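Local coordinates for NADPH-quinone reductase (Pediococcus pentosaceus ATCC 25745, PDB 3HA2), which probably binds FMN and passes electrons from NAD(P)H to quinones, at residues Leu57-Ala66 and Glu114-Phe125; Leu137-Phe145 and Leu156-Ala164. All blocks are in the same frame, centred on the assembly; numbering follows the deposited sequence.

Contact 1. Residues Leu57-Ala66 and Glu114-Phe125; sequences LEFPLYWYSA and EKFTISELMRPF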
loop_
_atom_site.group_PDB
_atom_site.type_symbol
_atom_site.label_atom_id
_atom_site.label_comp_id
_atom_site.label_asym_id
_atom_site.label_seq_id
_atom_site.Cartn_x
_atom_site.Cartn_y
_atom_site.Cartn_z
ATOM N N LEU A 57 7.098 8.179 -9.010
ATOM C CA LEU A 57 6.208 8.418 -7.879
ATOM C C LEU A 57 7.071 8.786 -6.699
ATOM O O LEU A 57 7.960 8.022 -6.304
ATOM C CB LEU A 57 5.394 7.179 -7.548
ATOM C CG LEU A 57 4.684 6.520 -8.733
ATOM C CD1 LEU A 57 3.894 5.308 -8.191
ATOM C CD2 LEU A 57 3.784 7.482 -9.513
ATOM N N GLU A 58 6.794 9.959 -6.145
ATOM C CA GLU A 58 7.631 10.565 -5.108
ATOM C C GLU A 58 6.808 10.753 -3.826
ATOM O O GLU A 58 5.858 11.569 -3.772
ATOM C CB GLU A 58 8.168 11.907 -5.623
ATOM C CG GLU A 58 9.042 12.649 -4.643
ATOM C CD GLU A 58 9.917 13.680 -5.303
ATOM O OE1 GLU A 58 10.318 13.490 -6.479
ATOM O OE2 GLU A 58 10.221 14.686 -4.628
ATOM N N PHE A 59 7.175 10.013 -2.782
ATOM C CA PHE A 59 6.357 10.007 -1.570
ATOM C C PHE A 59 7.138 9.612 -0.316
ATOM O O PHE A 59 8.178 8.959 -0.413
ATOM C CB PHE A 59 5.170 9.046 -1.772
ATOM C CG PHE A 59 5.576 7.609 -2.117
ATOM C CD1 PHE A 59 5.750 7.196 -3.447
ATOM C CD2 PHE A 59 5.789 6.675 -1.102
ATOM C CE1 PHE A 59 6.132 5.874 -3.757
ATOM C CE2 PHE A 59 6.160 5.348 -1.403
ATOM C CZ PHE A 59 6.327 4.950 -2.734
ATOM N N PRO A 60 6.624 9.996 0.863
ATOM C CA PRO A 60 7.185 9.507 2.128
ATOM C C PRO A 60 6.639 8.130 2.479
ATOM O O PRO A 60 5.489 7.798 2.169
ATOM C CB PRO A 60 6.714 10.551 3.134
ATOM C CG PRO A 60 5.396 11.012 2.596
ATOM C CD PRO A 60 5.523 10.957 1.079
ATOM N N LEU A 61 7.462 7.327 3.128
ATOM C CA LEU A 61 7.048 5.991 3.510
ATOM C C LEU A 61 6.195 6.103 4.796
ATOM O O LEU A 61 6.658 6.618 5.826
ATOM C CB LEU A 61 8.296 5.130 3.727
ATOM C CG LEU A 61 8.103 3.634 3.914
ATOM C CD1 LEU A 61 7.760 3.000 2.570
ATOM C CD2 LEU A 61 9.344 2.985 4.548
ATOM N N TYR A 62 4.940 5.680 4.708
ATOM C CA TYR A 62 4.020 5.722 5.849
ATOM C C TYR A 62 3.642 4.273 6.143
ATOM O O TYR A 62 3.052 3.607 5.288
ATOM C CB TYR A 62 2.755 6.502 5.472
ATOM C CG TYR A 62 2.876 8.017 5.493
ATOM C CD1 TYR A 62 4.101 8.634 5.701
ATOM C CD2 TYR A 62 1.753 8.825 5.306
ATOM C CE1 TYR A 62 4.230 10.007 5.729
ATOM C CE2 TYR A 62 1.872 10.216 5.338
ATOM C CZ TYR A 62 3.125 10.787 5.536
ATOM O OH TYR A 62 3.299 12.153 5.562
ATOM N N TRP A 63 3.983 3.786 7.337
ATOM C CA TRP A 63 3.783 2.353 7.657
ATOM C C TRP A 63 4.162 1.415 6.502
ATOM O O TRP A 63 3.355 0.577 6.063
ATOM C CB TRP A 63 2.345 2.059 8.145
ATOM C CG TRP A 63 2.050 2.660 9.510
ATOM C CD1 TRP A 63 1.104 3.600 9.794
ATOM C CD2 TRP A 63 2.722 2.377 10.749
ATOM N NE1 TRP A 63 1.141 3.915 11.133
ATOM C CE2 TRP A 63 2.117 3.179 11.744
ATOM C CE3 TRP A 63 3.762 1.511 11.118
ATOM C CZ2 TRP A 63 2.526 3.156 13.096
ATOM C CZ3 TRP A 63 4.173 1.488 12.461
ATOM C CH2 TRP A 63 3.553 2.306 13.432
ATOM N N TYR A 64 5.399 1.576 6.028
ATOM C CA TYR A 64 6.026 0.692 5.053
ATOM C C TYR A 64 5.360 0.710 3.667
ATOM O O TYR A 64 5.577 -0.199 2.872
ATOM C CB TYR A 64 6.113 -0.740 5.624
ATOM C CG TYR A 64 6.680 -0.742 7.012
ATOM C CD1 TYR A 64 8.049 -0.605 7.219
ATOM C CD2 TYR A 64 5.848 -0.851 8.124
ATOM C CE1 TYR A 64 8.587 -0.600 8.482
ATOM C CE2 TYR A 64 6.371 -0.823 9.403
ATOM C CZ TYR A 64 7.742 -0.705 9.573
ATOM O OH TYR A 64 8.268 -0.677 10.842
ATOM N N SER A 65 4.564 1.745 3.384
ATOM C CA SER A 65 3.901 1.850 2.077
ATOM C C SER A 65 3.627 3.300 1.705
ATOM O O SER A 65 3.896 4.207 2.483
ATOM C CB SER A 65 2.603 1.019 2.040
ATOM O OG SER A 65 1.828 1.247 3.190
ATOM N N ALA A 66 3.098 3.517 0.504
ATOM C CA ALA A 66 2.723 4.849 0.050
ATOM C C ALA A 66 1.573 5.449 0.872
ATOM O O ALA A 66 0.742 4.702 1.388
ATOM C CB ALA A 66 2.338 4.781 -1.429
ATOM N N GLU A 114 14.022 -3.435 10.906
ATOM C CA GLU A 114 12.846 -3.513 10.040
ATOM C C GLU A 114 12.724 -4.816 9.243
ATOM O O GLU A 114 11.702 -5.048 8.599
ATOM C CB GLU A 114 12.768 -2.291 9.102
ATOM C CG GLU A 114 12.830 -0.921 9.789
ATOM C CD GLU A 114 11.753 -0.675 10.858
ATOM O OE1 GLU A 114 10.668 -1.306 10.827
ATOM O OE2 GLU A 114 12.001 0.185 11.732
ATOM N N LYS A 115 13.777 -5.637 9.287
ATOM C CA LYS A 115 13.835 -6.985 8.694
ATOM C C LYS A 115 13.761 -7.051 7.171
ATOM O O LYS A 115 14.252 -8.030 6.587
ATOM C CB LYS A 115 12.768 -7.932 9.290
ATOM C CG LYS A 115 12.830 -8.094 10.829
ATOM C CD LYS A 115 11.864 -9.184 11.273
ATOM C CE LYS A 115 12.181 -9.649 12.686
ATOM N NZ LYS A 115 11.089 -10.546 13.137
ATOM N N PHE A 116 13.139 -6.058 6.536
ATOM C CA PHE A 116 12.916 -6.095 5.070
ATOM C C PHE A 116 13.519 -4.906 4.360
ATOM O O PHE A 116 13.510 -3.782 4.876
ATOM C CB PHE A 116 11.420 -6.191 4.745
ATOM C CG PHE A 116 10.727 -7.263 5.531
ATOM C CD1 PHE A 116 11.002 -8.619 5.274
ATOM C CD2 PHE A 116 9.831 -6.923 6.541
ATOM C CE1 PHE A 116 10.375 -9.625 6.035
ATOM C CE2 PHE A 116 9.183 -7.916 7.289
ATOM C CZ PHE A 116 9.465 -9.251 7.050
ATOM N N THR A 117 14.073 -5.167 3.184
ATOM C CA THR A 117 14.673 -4.103 2.385
ATOM C C THR A 117 13.609 -3.225 1.717
ATOM O O THR A 117 12.447 -3.614 1.561
ATOM C CB THR A 117 15.588 -4.689 1.283
ATOM O OG1 THR A 117 14.811 -5.563 0.449
ATOM C CG2 THR A 117 16.754 -5.475 1.888
ATOM N N ILE A 118 14.019 -2.034 1.292
ATOM C CA ILE A 118 13.118 -1.169 0.547
ATOM C C ILE A 118 12.602 -1.864 -0.719
ATOM O O ILE A 118 11.419 -1.756 -1.063
ATOM C CB ILE A 118 13.832 0.155 0.202
ATOM C CG1 ILE A 118 14.158 0.918 1.498
ATOM C CG2 ILE A 118 12.970 1.005 -0.784
ATOM C CD1 ILE A 118 12.897 1.354 2.271
ATOM N N SER A 119 13.477 -2.610 -1.380
ATOM C CA SER A 119 13.092 -3.403 -2.562
ATOM C C SER A 119 11.906 -4.311 -2.263
ATOM O O SER A 119 10.940 -4.369 -3.015
ATOM C CB SER A 119 14.257 -4.284 -3.022
ATOM O OG SER A 119 15.223 -3.556 -3.748
ATOM N N GLU A 120 11.984 -5.033 -1.156
ATOM C CA GLU A 120 10.890 -5.926 -0.767
ATOM C C GLU A 120 9.599 -5.181 -0.438
ATOM O O GLU A 120 8.502 -5.630 -0.778
ATOM C CB GLU A 120 11.333 -6.736 0.440
ATOM C CG GLU A 120 12.455 -7.723 0.119
ATOM C CD GLU A 120 13.007 -8.296 1.392
ATOM O OE1 GLU A 120 14.022 -7.752 1.911
ATOM O OE2 GLU A 120 12.367 -9.241 1.913
ATOM N N LEU A 121 9.724 -4.046 0.229
ATOM C CA LEU A 121 8.549 -3.253 0.604
ATOM C C LEU A 121 7.865 -2.586 -0.580
ATOM O O LEU A 121 6.647 -2.379 -0.557
ATOM C CB LEU A 121 8.908 -2.196 1.661
ATOM C CG LEU A 121 9.395 -2.802 2.975
ATOM C CD1 LEU A 121 10.011 -1.711 3.860
ATOM C CD2 LEU A 121 8.265 -3.529 3.695
HETATM N N MSE A 122 8.626 -2.289 -1.626
HETATM C CA MSE A 122 8.050 -1.640 -2.803
HETATM C C MSE A 122 7.506 -2.646 -3.820
HETATM O O MSE A 122 7.147 -2.263 -4.935
HETATM C CB MSE A 122 9.096 -0.721 -3.469
HETATM C CG MSE A 122 9.583 0.453 -2.600
HETATM SE SE MSE A 122 8.163 1.721 -2.152
HETATM C CE MSE A 122 7.727 1.023 -0.381
ATOM N N ARG A 123 7.453 -3.922 -3.445
ATOM C CA ARG A 123 7.015 -4.978 -4.364
ATOM C C ARG A 123 5.661 -4.698 -5.049
ATOM O O ARG A 123 5.517 -5.024 -6.217
ATOM C CB ARG A 123 6.971 -6.360 -3.683
ATOM C CG ARG A 123 7.180 -7.502 -4.697
ATOM C CD ARG A 123 8.604 -7.469 -5.241
ATOM N NE ARG A 123 9.506 -8.137 -4.327
ATOM C CZ ARG A 123 10.836 -8.040 -4.319
ATOM N NH1 ARG A 123 11.506 -7.273 -5.187
ATOM N NH2 ARG A 123 11.502 -8.726 -3.402
ATOM N N PRO A 124 4.663 -4.127 -4.331
ATOM C CA PRO A 124 3.431 -3.847 -5.090
ATOM C C PRO A 124 3.629 -2.950 -6.306
ATOM O O PRO A 124 2.910 -3.113 -7.289
ATOM C CB PRO A 124 2.512 -3.168 -4.062
ATOM C CG PRO A 124 3.031 -3.598 -2.742
ATOM C CD PRO A 124 4.522 -3.755 -2.912
ATOM N N PHE A 125 4.587 -2.020 -6.258
ATOM C CA PHE A 125 4.840 -1.149 -7.430
ATOM C C PHE A 125 5.551 -1.902 -8.533
ATOM O O PHE A 125 5.315 -1.671 -9.716
ATOM C CB PHE A 125 5.636 0.092 -7.024
ATOM C CG PHE A 125 4.845 1.061 -6.202
ATOM C CD1 PHE A 125 3.848 1.835 -6.789
ATOM C CD2 PHE A 125 5.071 1.179 -4.839
ATOM C CE1 PHE A 125 3.101 2.714 -6.029
ATOM C CE2 PHE A 125 4.339 2.081 -4.076
ATOM C CZ PHE A 125 3.355 2.834 -4.666
HETATM O O HOH W 1 4.642 -1.013 0.242
#
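Tyr64 OH donates a very short hydrogen bond of 2.5 Å to Glu114 OE1, with the carboxylate at the rim of the phenol and its plane turned 43° from the ring. Glu114 reaches it through a bend at chi2 (-57°), and its OE2 forms a salt bridge with Lys131 of the second subunit. At its other end Tyr64 rests on Leu121, CB lying 4.0 Å from Leu121 CD2, while a water donates to both Tyr64 O and Leu121 O. A phenylalanine at Tyr64 would probably keep the packing on Leu121 but leave Glu114 OE1 without its hydroxyl partner. Met122, present as selenomethionine and bent at chi2 and chi3, sends CE to within 3.6 Å of Leu61 CD1; its SE sits at the edge of the Phe59 ring, 3.8 Å from Phe59 CZ, a Met-aromatic contact. The rings of Phe59 and Phe125 meet obliquely, planes at 34°, with Leu57 CD1 3.5 Å from Phe125 CE1 and Ala66 CB at the Phe125 edge. The strand end 57-60 and the following loop, with its type I' turn Tyr62-Ser65, thus pack against helices 118-121 and 123-131, part of the helical layer on one side of a flavodoxin-like parallel sheet.

Contact 2. Residues Leu137-Phe145 and Leu156-Ala164; sequences LPILAVHQF and LLVAYQQYA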
loop_
_atom_site.group_PDB
_atom_site.type_symbol
_atom_site.label_atom_id
_atom_site.label_comp_id
_atom_site.label_asym_id
_atom_site.label_seq_id
_atom_site.Cartn_x
_atom_site.Cartn_y
_atom_site.Cartn_z
ATOM N N LEU A 137 12.433 0.876 -12.776
ATOM C CA LEU A 137 13.774 1.392 -12.475
ATOM C C LEU A 137 14.215 1.006 -11.070
ATOM O O LEU A 137 13.367 0.723 -10.217
ATOM C CB LEU A 137 13.788 2.923 -12.582
ATOM C CG LEU A 137 13.407 3.579 -13.914
ATOM C CD1 LEU A 137 13.278 5.094 -13.731
ATOM C CD2 LEU A 137 14.410 3.259 -15.005
ATOM N N PRO A 138 15.538 0.998 -10.810
ATOM C CA PRO A 138 15.949 0.822 -9.421
ATOM C C PRO A 138 15.310 1.955 -8.626
ATOM O O PRO A 138 15.147 3.039 -9.148
ATOM C CB PRO A 138 17.466 1.011 -9.472
ATOM C CG PRO A 138 17.844 0.726 -10.845
ATOM C CD PRO A 138 16.696 1.183 -11.698
ATOM N N ILE A 139 14.935 1.677 -7.388
ATOM C CA ILE A 139 14.295 2.647 -6.486
ATOM C C ILE A 139 15.294 3.675 -5.962
ATOM O O ILE A 139 16.411 3.322 -5.609
ATOM C CB ILE A 139 13.709 1.887 -5.291
ATOM C CG1 ILE A 139 12.696 0.832 -5.795
ATOM C CG2 ILE A 139 13.090 2.851 -4.243
ATOM C CD1 ILE A 139 12.513 -0.357 -4.854
ATOM N N LEU A 140 14.889 4.946 -5.904
ATOM C CA LEU A 140 15.737 5.961 -5.256
ATOM C C LEU A 140 15.218 6.133 -3.828
ATOM O O LEU A 140 14.212 6.806 -3.616
ATOM C CB LEU A 140 15.736 7.295 -6.035
ATOM C CG LEU A 140 16.633 8.388 -5.423
ATOM C CD1 LEU A 140 18.043 7.878 -5.244
ATOM C CD2 LEU A 140 16.637 9.601 -6.320
ATOM N N ALA A 141 15.888 5.498 -2.867
ATOM C CA ALA A 141 15.483 5.619 -1.452
ATOM C C ALA A 141 16.217 6.794 -0.812
ATOM O O ALA A 141 17.438 6.950 -0.989
ATOM C CB ALA A 141 15.741 4.308 -0.685
ATOM N N VAL A 142 15.464 7.625 -0.096
ATOM C CA VAL A 142 15.984 8.858 0.488
ATOM C C VAL A 142 15.770 8.760 1.997
ATOM O O VAL A 142 14.661 8.944 2.482
ATOM C CB VAL A 142 15.254 10.090 -0.100
ATOM C CG1 VAL A 142 15.742 11.390 0.535
ATOM C CG2 VAL A 142 15.425 10.143 -1.629
ATOM N N HIS A 143 16.851 8.502 2.732
ATOM C CA HIS A 143 16.760 8.240 4.164
ATOM C C HIS A 143 17.268 9.425 4.996
ATOM O O HIS A 143 18.437 9.790 4.907
ATOM C CB HIS A 143 17.558 6.992 4.512
ATOM C CG HIS A 143 17.024 5.735 3.908
ATOM N ND1 HIS A 143 17.673 5.068 2.891
ATOM C CD2 HIS A 143 15.924 5.006 4.193
ATOM C CE1 HIS A 143 16.991 3.985 2.571
ATOM N NE2 HIS A 143 15.929 3.918 3.350
ATOM N N GLN A 144 16.361 10.026 5.769
ATOM C CA GLN A 144 16.691 11.119 6.723
ATOM C C GLN A 144 17.296 12.330 6.022
ATOM O O GLN A 144 18.283 12.916 6.485
ATOM C CB GLN A 144 17.589 10.616 7.857
ATOM C CG GLN A 144 16.936 9.496 8.688
ATOM C CD GLN A 144 17.814 8.978 9.828
ATOM O OE1 GLN A 144 19.039 8.942 9.737
ATOM N NE2 GLN A 144 17.170 8.576 10.916
ATOM N N PHE A 145 16.675 12.722 4.909
ATOM C CA PHE A 145 17.245 13.767 4.071
ATOM C C PHE A 145 17.617 15.020 4.850
ATOM O O PHE A 145 18.693 15.579 4.643
ATOM C CB PHE A 145 16.312 14.164 2.933
ATOM C CG PHE A 145 16.869 15.252 2.072
ATOM C CD1 PHE A 145 17.751 14.954 1.034
ATOM C CD2 PHE A 145 16.551 16.578 2.319
ATOM C CE1 PHE A 145 18.285 15.974 0.240
ATOM C CE2 PHE A 145 17.100 17.603 1.545
ATOM C CZ PHE A 145 17.971 17.294 0.503
ATOM N N LEU A 156 22.905 13.661 -2.998
ATOM C CA LEU A 156 21.658 12.942 -3.187
ATOM C C LEU A 156 20.805 13.699 -4.225
ATOM O O LEU A 156 20.157 13.087 -5.077
ATOM C CB LEU A 156 20.944 12.807 -1.840
ATOM C CG LEU A 156 19.660 11.996 -1.773
ATOM C CD1 LEU A 156 19.496 11.472 -0.358
ATOM C CD2 LEU A 156 18.450 12.829 -2.201
ATOM N N LEU A 157 20.851 15.028 -4.170
ATOM C CA LEU A 157 20.098 15.858 -5.117
ATOM C C LEU A 157 20.580 15.723 -6.568
ATOM O O LEU A 157 19.764 15.735 -7.476
ATOM C CB LEU A 157 19.995 17.320 -4.648
ATOM C CG LEU A 157 19.109 17.531 -3.402
ATOM C CD1 LEU A 157 19.261 18.936 -2.831
ATOM C CD2 LEU A 157 17.622 17.201 -3.684
ATOM N N VAL A 158 21.888 15.555 -6.770
ATOM C CA VAL A 158 22.463 15.202 -8.078
ATOM C C VAL A 158 21.998 13.825 -8.580
ATOM O O VAL A 158 21.687 13.657 -9.765
ATOM C CB VAL A 158 24.026 15.240 -8.036
ATOM C CG1 VAL A 158 24.617 14.749 -9.343
ATOM C CG2 VAL A 158 24.521 16.651 -7.736
ATOM N N ALA A 159 21.953 12.838 -7.685
ATOM C CA ALA A 159 21.422 11.516 -8.026
ATOM C C ALA A 159 19.959 11.645 -8.444
ATOM O O ALA A 159 19.512 10.999 -9.391
ATOM C CB ALA A 159 21.570 10.537 -6.847
ATOM N N TYR A 160 19.230 12.500 -7.733
ATOM C CA TYR A 160 17.820 12.770 -8.042
ATOM C C TYR A 160 17.636 13.391 -9.431
ATOM O O TYR A 160 16.770 12.964 -10.211
ATOM C CB TYR A 160 17.240 13.674 -6.951
ATOM C CG TYR A 160 15.794 14.085 -7.162
ATOM C CD1 TYR A 160 14.754 13.158 -7.034
ATOM C CD2 TYR A 160 15.470 15.410 -7.474
ATOM C CE1 TYR A 160 13.418 13.544 -7.221
ATOM C CE2 TYR A 160 14.140 15.805 -7.666
ATOM C CZ TYR A 160 13.124 14.870 -7.537
ATOM O OH TYR A 160 11.811 15.270 -7.694
ATOM N N GLN A 161 18.484 14.369 -9.755
ATOM C CA GLN A 161 18.489 14.978 -11.088
ATOM C C GLN A 161 18.734 13.947 -12.188
ATOM O O GLN A 161 18.048 13.952 -13.205
ATOM C CB GLN A 161 19.546 16.083 -11.185
ATOM C CG GLN A 161 19.217 17.329 -10.407
ATOM C CD GLN A 161 20.372 18.318 -10.407
ATOM O OE1 GLN A 161 21.536 17.934 -10.590
ATOM N NE2 GLN A 161 20.060 19.597 -10.195
ATOM N N GLN A 162 19.711 13.070 -11.978
ATOM C CA GLN A 162 20.003 11.982 -12.919
ATOM C C GLN A 162 18.826 11.023 -13.040
ATOM O O GLN A 162 18.459 10.597 -14.142
ATOM C CB GLN A 162 21.243 11.213 -12.465
ATOM C CG GLN A 162 22.525 12.048 -12.533
ATOM C CD GLN A 162 22.770 12.560 -13.937
ATOM O OE1 GLN A 162 22.963 11.774 -14.873
ATOM N NE2 GLN A 162 22.745 13.882 -14.101
ATOM N N TYR A 163 18.231 10.713 -11.891
ATOM C CA TYR A 163 17.082 9.808 -11.818
ATOM C C TYR A 163 15.932 10.324 -12.679
ATOM O O TYR A 163 15.295 9.559 -13.396
ATOM C CB TYR A 163 16.653 9.624 -10.358
ATOM C CG TYR A 163 15.785 8.394 -10.116
ATOM C CD1 TYR A 163 16.320 7.106 -10.237
ATOM C CD2 TYR A 163 14.430 8.521 -9.764
ATOM C CE1 TYR A 163 15.524 5.961 -10.014
ATOM C CE2 TYR A 163 13.631 7.377 -9.532
ATOM C CZ TYR A 163 14.193 6.112 -9.662
ATOM O OH TYR A 163 13.407 4.992 -9.449
ATOM N N ALA A 164 15.705 11.636 -12.635
ATOM C CA ALA A 164 14.647 12.284 -13.395
ATOM C C ALA A 164 14.964 12.514 -14.875
ATOM O O ALA A 164 14.051 12.648 -15.681
ATOM C CB ALA A 164 14.264 13.615 -12.730
HETATM O O HOH W 2 11.649 2.366 -8.976
#
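Strand 140-143 and helix 156-164 run nearly antiparallel, at 156° between their directions, with axes 10.3 Å apart at closest approach. Leu140 and Tyr163 pass alongside one another, pointing opposite ways: Leu140 CB stands over the centre of the Tyr163 ring, 3.9 Å from its centroid and almost on the ring normal, a CH-pi contact. Leu140 CG lies anti to the backbone N of the same residue (chi1 -179°), and CD2 is thereby directed to the helix, 3.8 Å from Tyr160 CA and beside the edge of the Tyr160 ring. Tyr163 reaches past Leu140 to the backbone at Pro138, where its OH donates to Pro138 O at 2.6 Å; the donor is tilted 25° from the carbonyl plane. The same hydroxyl accepts from a water that also donates to Leu137 O, and it has a further hydrogen bond to Ile97 N, so several bonds fix the ring's outer end between two neighbouring strands. Toward the other end of the contact, the fork of Leu156 divides its work: CD1 lies 3.9 Å from Val142 CG1, and CD2 lies 3.9 Å from Phe145 CD1. Leu157 crosses Phe145 at about a right angle and puts CD1 at the ring edge, 3.9 Å from Phe145 CZ. Phe21 of helix 18-25 packs on Val142, Leu156 and Leu157, closing the cluster. An outermost strand of a parallel sheet, covered by the C-terminal helix that follows it, is the last beta-alpha unit of the flavodoxin-like alpha/beta sandwich.

In the fold
Both segments of contact 1 precede those of contact 2 in the chain, and the contact centres are about 15 Å apart. Helix 123-131 leads directly into strand 135-143, joining them in sequence. Both reach the same parallel sheet, where strand 94-101 lies between strand 54-60 of contact 1 and strand 135-143 of contact 2. They touch through Ile139 CD1, 3.7 Å from Met122 CB, and through Glu58 OE1 and Tyr160 OH, a probable hydrogen bond of 2.6 Å. Helices 118-121 and 123-131 pack on one side of the sheet and helix 150-165 on the other, giving a three-layer sandwich. Contact 1 also borders the second subunit, whereas contact 2 stays within its own chain.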